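Protein grindelwald (Drosophila melanogaster, PDB 6ZSY) acts as a cell-surface receptor for the TNF cytokine Eiger, binding it through its extracellular cysteine-rich domain and promoting JNK signalling and Eiger-induced apoptosis. Local coordinates at residues 5-15 with 18-30. Sequence-based numbering, arbitrary orientation.
Sequences DCHGTICHPVN and CYVATERCHPCIE
Segment 5-15 runs irregularly and comes close to segment 18-30 at three places, Cys-6 by Glu-23, Cys-11 by Cys-25 and Asn-15 by Cys-28. Two disulfides join the segments. Cys-6 SG bonds Cys-18 SG at 2.1 Å, with a torsion of 107° about the S-S bond. Cys-11 SG bonds Cys-25 SG, twisted the opposite way at -86°. Cys-18 and Cys-25 sit on the paired strands 16-19 and 24-27, and Cys-11 SG also packs on Cys-18 CB at 4.0 Å. Thr-9 CG2 touches Cys-25 SG at 3.6 Å. The Glu-23 chain bends at chi2 (-72°), and its OE1 accepts from Cys-6 N at 2.7 Å. The N-H points nearly straight at OE1 and meets the carboxylate from above its plane. A water donates to both Cys-6 O and Glu-23 O. The His-7 ring edge faces Glu-23 O, with CD2 3.5 Å from it. At the other end, Cys-28 N donates to Asn-15 O at 2.9 Å, and Cys-28 SG continues into the disulfide with Cys-48. In this small extracellular cysteine-rich domain of a TNF receptor, covalent cross-links and a few polar bonds thus fix a loop without regular secondary structure on a two-stranded hairpin.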
ATOM      1  N   ASP A   5      -9.568  -5.323  -9.031  1.00  8.94           N
ATOM      2  CA  ASP A   5      -8.655  -4.639  -8.114  1.00  7.88           C
ATOM      3  C   ASP A   5      -8.906  -3.157  -8.223  1.00  7.19           C
ATOM      4  O   ASP A   5      -8.714  -2.555  -9.302  1.00  7.86           O
ATOM      5  CB  ASP A   5      -7.203  -4.899  -8.449  1.00  9.86           C
ATOM      6  CG  ASP A   5      -6.680  -6.176  -7.965  1.00 12.34           C
ATOM      7  OD1 ASP A   5      -7.337  -7.009  -7.337  1.00 12.65           O
ATOM      8  OD2 ASP A   5      -5.427  -6.390  -8.149  1.00 23.99           O
ATOM      9  N   CYS A   6      -9.322  -2.536  -7.120  1.00  6.85           N
ATOM     10  CA  CYS A   6      -9.503  -1.095  -7.062  1.00  6.88           C
ATOM     11  C   CYS A   6     -10.441  -0.579  -8.167  1.00  6.02           C
ATOM     12  O   CYS A   6     -10.297   0.557  -8.622  1.00  6.73           O
ATOM     13  CB  CYS A   6      -8.191  -0.338  -7.046  1.00  8.09           C
ATOM     14  SG  CYS A   6      -7.396  -0.563  -5.412  1.00  8.85           S
ATOM     15  N   HIS A   7     -11.415  -1.412  -8.564  1.00  6.52           N
ATOM     16  CA  HIS A   7     -12.399  -0.990  -9.547  1.00  6.64           C
ATOM     17  C   HIS A   7     -11.728  -0.527 -10.845  1.00  6.64           C
ATOM     18  O   HIS A   7     -12.256   0.300 -11.581  1.00  7.64           O
ATOM     19  CB  HIS A   7     -13.321   0.107  -9.030  1.00  7.32           C
ATOM     20  CG  HIS A   7     -14.070  -0.234  -7.810  1.00  7.37           C
ATOM     21  ND1 HIS A   7     -15.347  -0.714  -7.796  1.00  7.82           N
ATOM     22  CD2 HIS A   7     -13.724  -0.170  -6.497  1.00  8.13           C
ATOM     23  CE1 HIS A   7     -15.758  -0.912  -6.559  1.00  8.74           C
ATOM     24  NE2 HIS A   7     -14.761  -0.594  -5.720  1.00  9.16           N
ATOM     25  N   GLY A   8     -10.556  -1.114 -11.167  1.00  6.78           N
ATOM     26  CA  GLY A   8      -9.800  -0.772 -12.354  1.00  7.76           C
ATOM     27  C   GLY A   8      -8.833   0.366 -12.245  1.00  6.93           C
ATOM     28  O   GLY A   8      -8.065   0.620 -13.164  1.00  7.80           O
ATOM     29  N   THR A   9      -8.846   1.101 -11.124  1.00  6.72           N
ATOM     30  CA  THR A   9      -7.904   2.191 -10.947  1.00  6.81           C
ATOM     31  C   THR A   9      -6.480   1.644 -10.829  1.00  6.99           C
ATOM     32  O   THR A   9      -6.236   0.659 -10.173  1.00  8.48           O
ATOM     33  CB  THR A   9      -8.265   2.986  -9.672  1.00  7.08           C
ATOM     34  OG1 THR A   9      -9.422   3.797  -9.963  1.00  8.38           O
ATOM     35  CG2 THR A   9      -7.158   3.915  -9.224  1.00  8.20           C
ATOM     36  N   ILE A  10      -5.565   2.388 -11.489  1.00  7.52           N
ATOM     37  CA  ILE A  10      -4.135   2.136 -11.360  0.50  7.79           C
ATOM     38  C   ILE A  10      -3.573   3.209 -10.463  1.00  7.06           C
ATOM     39  O   ILE A  10      -3.642   4.404 -10.744  1.00  8.53           O
ATOM     40  CB  ILE A  10      -3.455   2.083 -12.743  0.50  9.15           C
ATOM     41  CG1 ILE A  10      -3.996   0.946 -13.623  0.50 11.95           C
ATOM     42  CG2 ILE A  10      -1.937   1.982 -12.592  0.50 14.77           C
ATOM     43  CD1 ILE A  10      -4.001  -0.409 -12.928  0.50 16.09           C
ATOM     44  N   CYS A  11      -3.036   2.790  -9.335  1.00  7.36           N
ATOM     45  CA  CYS A  11      -2.516   3.661  -8.289  1.00  8.03           C
ATOM     46  C   CYS A  11      -1.089   4.127  -8.646  1.00  7.69           C
ATOM     47  O   CYS A  11      -0.483   3.638  -9.598  1.00  8.93           O
ATOM     48  CB  CYS A  11      -2.477   2.924  -6.938  1.00 10.00           C
ATOM     49  SG  CYS A  11      -4.051   2.096  -6.455  1.00  9.34           S
ATOM     50  N   HIS A  12      -0.556   5.061  -7.870  1.00  8.03           N
ATOM     51  CA  HIS A  12       0.844   5.438  -8.079  1.00  8.16           C
ATOM     52  C   HIS A  12       1.717   4.210  -7.846  1.00  7.84           C
ATOM     53  O   HIS A  12       1.559   3.545  -6.837  1.00  9.23           O
ATOM     54  CB  HIS A  12       1.243   6.555  -7.097  1.00  9.12           C
ATOM     55  CG  HIS A  12       2.520   7.197  -7.402  1.00 10.02           C
ATOM     56  ND1 HIS A  12       3.767   6.576  -7.223  1.00 10.04           N
ATOM     57  CD2 HIS A  12       2.750   8.449  -7.885  1.00 12.64           C
ATOM     58  CE1 HIS A  12       4.678   7.445  -7.604  1.00 12.80           C
ATOM     59  NE2 HIS A  12       4.095   8.580  -8.000  1.00 14.32           N
ATOM     60  N   PRO A  13       2.639   3.890  -8.732  1.00  9.16           N
ATOM     61  CA  PRO A  13       3.373   2.614  -8.593  1.00 10.60           C
ATOM     62  C   PRO A  13       4.330   2.573  -7.423  1.00  9.41           C
ATOM     63  O   PRO A  13       4.685   1.477  -6.982  1.00 12.50           O
ATOM     64  CB  PRO A  13       4.164   2.495  -9.919  1.00 14.84           C
ATOM     65  CG  PRO A  13       4.231   3.891 -10.437  1.00 16.35           C
ATOM     66  CD  PRO A  13       2.935   4.608 -10.032  1.00 13.34           C
ATOM     67  N   VAL A  14       4.783   3.714  -6.950  1.00  9.01           N
ATOM     68  CA  VAL A  14       5.738   3.749  -5.819  1.00 10.13           C
ATOM     69  C   VAL A  14       5.074   4.182  -4.577  1.00  9.59           C
ATOM     70  O   VAL A  14       5.240   3.653  -3.443  1.00 12.25           O
ATOM     71  CB  VAL A  14       6.924   4.678  -6.177  1.00 10.92           C
ATOM     72  CG1 VAL A  14       7.855   4.809  -4.960  1.00 15.92           C
ATOM     73  CG2 VAL A  14       7.663   4.133  -7.387  1.00 12.60           C
ATOM     74  N   ASN A  15       4.241   5.225  -4.627  1.00  8.72           N
ATOM     75  CA  ASN A  15       3.723   5.870  -3.447  1.00  9.16           C
ATOM     76  C   ASN A  15       2.482   5.199  -2.889  1.00  7.80           C
ATOM     77  O   ASN A  15       2.119   5.506  -1.764  1.00  8.94           O
ATOM     78  CB  ASN A  15       3.369   7.355  -3.730  1.00 11.98           C
ATOM     79  CG  ASN A  15       4.571   8.150  -4.051  1.00 15.20           C
ATOM     80  OD1 ASN A  15       5.711   7.784  -3.779  1.00 19.71           O
ATOM     81  ND2 ASN A  15       4.314   9.311  -4.654  1.00 22.61           N
ATOM     82  N   CYS A  18      -2.800  -0.786  -4.378  1.00  7.00           N
ATOM     83  CA  CYS A  18      -4.217  -1.119  -4.353  1.00  7.09           C
ATOM     84  C   CYS A  18      -4.459  -2.038  -3.177  1.00  6.84           C
ATOM     85  O   CYS A  18      -3.973  -3.169  -3.153  1.00  7.86           O
ATOM     86  CB  CYS A  18      -4.609  -1.761  -5.665  1.00  8.55           C
ATOM     87  SG  CYS A  18      -6.352  -2.341  -5.588  1.00  9.43           S
ATOM     88  N   TYR A  19      -5.205  -1.537  -2.189  1.00  6.75           N
ATOM     89  CA  TYR A  19      -5.520  -2.293  -0.973  1.00  7.01           C
ATOM     90  C   TYR A  19      -6.838  -3.022  -1.249  1.00  6.60           C
ATOM     91  O   TYR A  19      -7.899  -2.405  -1.293  1.00  7.34           O
ATOM     92  CB  TYR A  19      -5.666  -1.363   0.207  1.00  7.62           C
ATOM     93  CG  TYR A  19      -5.882  -2.011   1.540  1.00  7.96           C
ATOM     94  CD1 TYR A  19      -5.373  -3.246   1.878  1.00  8.20           C
ATOM     95  CD2 TYR A  19      -6.568  -1.308   2.522  1.00 10.02           C
ATOM     96  CE1 TYR A  19      -5.552  -3.820   3.150  1.00  8.90           C
ATOM     97  CE2 TYR A  19      -6.767  -1.845   3.789  1.00 11.14           C
ATOM     98  CZ  TYR A  19      -6.272  -3.089   4.110  1.00 10.59           C
ATOM     99  OH  TYR A  19      -6.470  -3.582   5.352  1.00 13.70           O
ATOM    100  N   VAL A  20      -6.772  -4.349  -1.410  1.00  7.69           N
ATOM    101  CA  VAL A  20      -8.038  -4.959  -1.880  0.50  7.67           C
ATOM    102  C   VAL A  20      -9.038  -5.070  -0.761  1.00  6.81           C
ATOM    103  O   VAL A  20     -10.215  -5.232  -1.075  1.00  7.34           O
ATOM    104  CB  VAL A  20      -7.792  -6.306  -2.546  0.50  7.75           C
ATOM    105  CG1 VAL A  20      -6.974  -6.166  -3.821  0.50  7.91           C
ATOM    106  CG2 VAL A  20      -7.075  -7.228  -1.593  0.50  6.72           C
ATOM    107  N   ALA A  21      -8.675  -4.866   0.521  1.00  6.76           N
ATOM    108  CA  ALA A  21      -9.724  -4.845   1.556  1.00  7.16           C
ATOM    109  C   ALA A  21     -10.749  -3.778   1.248  1.00  7.17           C
ATOM    110  O   ALA A  21     -11.967  -4.008   1.391  1.00  8.67           O
ATOM    111  CB  ALA A  21      -9.094  -4.591   2.920  1.00  8.95           C
ATOM    112  N   THR A  22     -10.304  -2.588   0.861  1.00  7.05           N
ATOM    113  CA  THR A  22     -11.179  -1.480   0.550  1.00  7.49           C
ATOM    114  C   THR A  22     -11.406  -1.304  -0.957  1.00  6.72           C
ATOM    115  O   THR A  22     -12.297  -0.512  -1.340  1.00  7.56           O
ATOM    116  CB  THR A  22     -10.566  -0.156   1.123  1.00  9.20           C
ATOM    117  OG1 THR A  22      -9.296  -0.022   0.511  1.00  9.07           O
ATOM    118  CG2 THR A  22     -10.483  -0.202   2.639  1.00 12.13           C
ATOM    119  N   GLU A  23     -10.582  -1.951  -1.761  1.00  6.21           N
ATOM    120  CA  GLU A  23     -10.516  -1.732  -3.209  1.00  6.42           C
ATOM    121  C   GLU A  23     -10.291  -0.235  -3.511  1.00  6.30           C
ATOM    122  O   GLU A  23     -10.859   0.322  -4.468  1.00  7.61           O
ATOM    123  CB  GLU A  23     -11.707  -2.328  -3.951  1.00  7.09           C
ATOM    124  CG  GLU A  23     -11.810  -3.841  -3.772  1.00  6.74           C
ATOM    125  CD  GLU A  23     -10.784  -4.712  -4.493  1.00  6.67           C
ATOM    126  OE1 GLU A  23      -9.756  -4.189  -4.984  1.00  6.92           O
ATOM    127  OE2 GLU A  23     -10.999  -5.955  -4.533  1.00  7.65           O
ATOM    128  N   ARG A  24      -9.396   0.375  -2.713  1.00  6.37           N
ATOM    129  CA  ARG A  24      -8.961   1.738  -2.940  1.00  7.02           C
ATOM    130  C   ARG A  24      -7.422   1.782  -2.915  1.00  6.40           C
ATOM    131  O   ARG A  24      -6.774   0.947  -2.284  1.00  6.84           O
ATOM    132  CB  ARG A  24      -9.483   2.665  -1.849  1.00  9.70           C
ATOM    133  CG  ARG A  24     -11.001   2.743  -1.755  1.00 12.49           C
ATOM    134  CD  ARG A  24     -11.587   3.647  -2.815  1.00 24.23           C
ATOM    135  NE  ARG A  24     -13.032   3.692  -2.811  1.00 28.27           N
ATOM    136  CZ  ARG A  24     -14.055   3.030  -3.271  1.00 28.93           C
ATOM    137  NH1 ARG A  24     -13.941   2.542  -4.514  1.00 59.97           N
ATOM    138  NH2 ARG A  24     -15.189   2.757  -2.639  1.00 49.53           N
ATOM    139  N   CYS A  25      -6.879   2.810  -3.527  1.00  6.75           N
ATOM    140  CA  CYS A  25      -5.445   3.092  -3.401  1.00  7.34           C
ATOM    141  C   CYS A  25      -5.110   3.598  -2.004  1.00  7.60           C
ATOM    142  O   CYS A  25      -5.835   4.444  -1.495  1.00 13.12           O
ATOM    143  CB  CYS A  25      -5.004   4.123  -4.429  1.00  8.30           C
ATOM    144  SG  CYS A  25      -5.327   3.659  -6.152  1.00  9.29           S
ATOM    145  N   HIS A  26      -4.068   3.101  -1.428  1.00  7.32           N
ATOM    146  CA  HIS A  26      -3.661   3.514  -0.074  0.55  8.11           C
ATOM    147  C   HIS A  26      -2.167   3.837  -0.117  1.00  7.33           C
ATOM    148  O   HIS A  26      -1.387   3.296  -0.895  1.00  7.31           O
ATOM    149  CB  HIS A  26      -3.900   2.469   1.014  0.55  9.33           C
ATOM    150  CG  HIS A  26      -5.338   2.370   1.447  0.55  9.24           C
ATOM    151  ND1 HIS A  26      -5.805   2.564   2.713  0.55 14.01           N
ATOM    152  CD2 HIS A  26      -6.448   2.033   0.725  0.55  9.54           C
ATOM    153  CE1 HIS A  26      -7.092   2.385   2.698  0.55 14.62           C
ATOM    154  NE2 HIS A  26      -7.575   2.040   1.488  0.55 10.44           N
ATOM    155  N   PRO A  27      -1.744   4.729   0.779  1.00  8.47           N
ATOM    156  CA  PRO A  27      -0.312   5.145   0.782  1.00  8.33           C
ATOM    157  C   PRO A  27       0.607   4.068   1.308  1.00  7.85           C
ATOM    158  O   PRO A  27       0.410   3.514   2.378  1.00 11.08           O
ATOM    159  CB  PRO A  27      -0.272   6.386   1.674  1.00 11.07           C
ATOM    160  CG  PRO A  27      -1.609   6.536   2.240  1.00 18.75           C
ATOM    161  CD  PRO A  27      -2.544   5.558   1.691  1.00 11.35           C
ATOM    162  N   CYS A  28       1.710   3.861   0.573  1.00  7.19           N
ATOM    163  CA  CYS A  28       2.732   2.931   1.017  1.00  8.26           C
ATOM    164  C   CYS A  28       3.435   3.402   2.291  1.00  9.49           C
ATOM    165  O   CYS A  28       3.817   2.590   3.112  1.00 12.54           O
ATOM    166  CB  CYS A  28       3.762   2.690  -0.080  1.00  9.36           C
ATOM    167  SG  CYS A  28       3.186   1.506  -1.334  1.00  9.08           S
ATOM    168  N   ILE A  29       3.642   4.725   2.428  1.00 11.35           N
ATOM    169  CA  ILE A  29       4.409   5.185   3.568  1.00 15.43           C
ATOM    170  C   ILE A  29       3.726   4.767   4.842  1.00 16.65           C
ATOM    171  O   ILE A  29       4.313   4.447   5.902  1.00 23.37           O
ATOM    172  CB  ILE A  29       4.622   6.685   3.521  1.00 20.19           C
ATOM    173  CG1 ILE A  29       5.728   7.131   4.514  1.00 28.71           C
ATOM    174  CG2 ILE A  29       3.344   7.462   3.780  1.00 19.98           C
ATOM    175  CD1 ILE A  29       5.965   8.642   4.436  1.00 42.89           C
ATOM    176  N   GLU A  30       2.426   4.788   4.860  1.00 15.99           N
ATOM    177  CA  GLU A  30       1.669   4.441   6.036  1.00 19.32           C
ATOM    178  C   GLU A  30       1.854   3.003   6.433  1.00 16.08           C
ATOM    179  O   GLU A  30       2.106   2.711   7.611  1.00 21.10           O
ATOM    180  CB  GLU A  30       0.153   4.779   5.843  1.00 21.88           C
ATOM    181  CG  GLU A  30       0.054   6.295   5.835  1.00 27.40           C
ATOM    182  CD  GLU A  30      -1.392   6.755   5.940  1.00 36.98           C
ATOM    183  OE1 GLU A  30      -2.242   5.850   6.085  1.00 40.26           O
ATOM    184  OE2 GLU A  30      -1.574   7.973   5.866  1.00 44.64           O
TER
HETATM  185  O   HOH W   1     -10.460   2.550  -6.379  1.00 22.89           O
HETATM  186  O   HOH W   2       3.295   6.783   0.361  1.00 14.82           O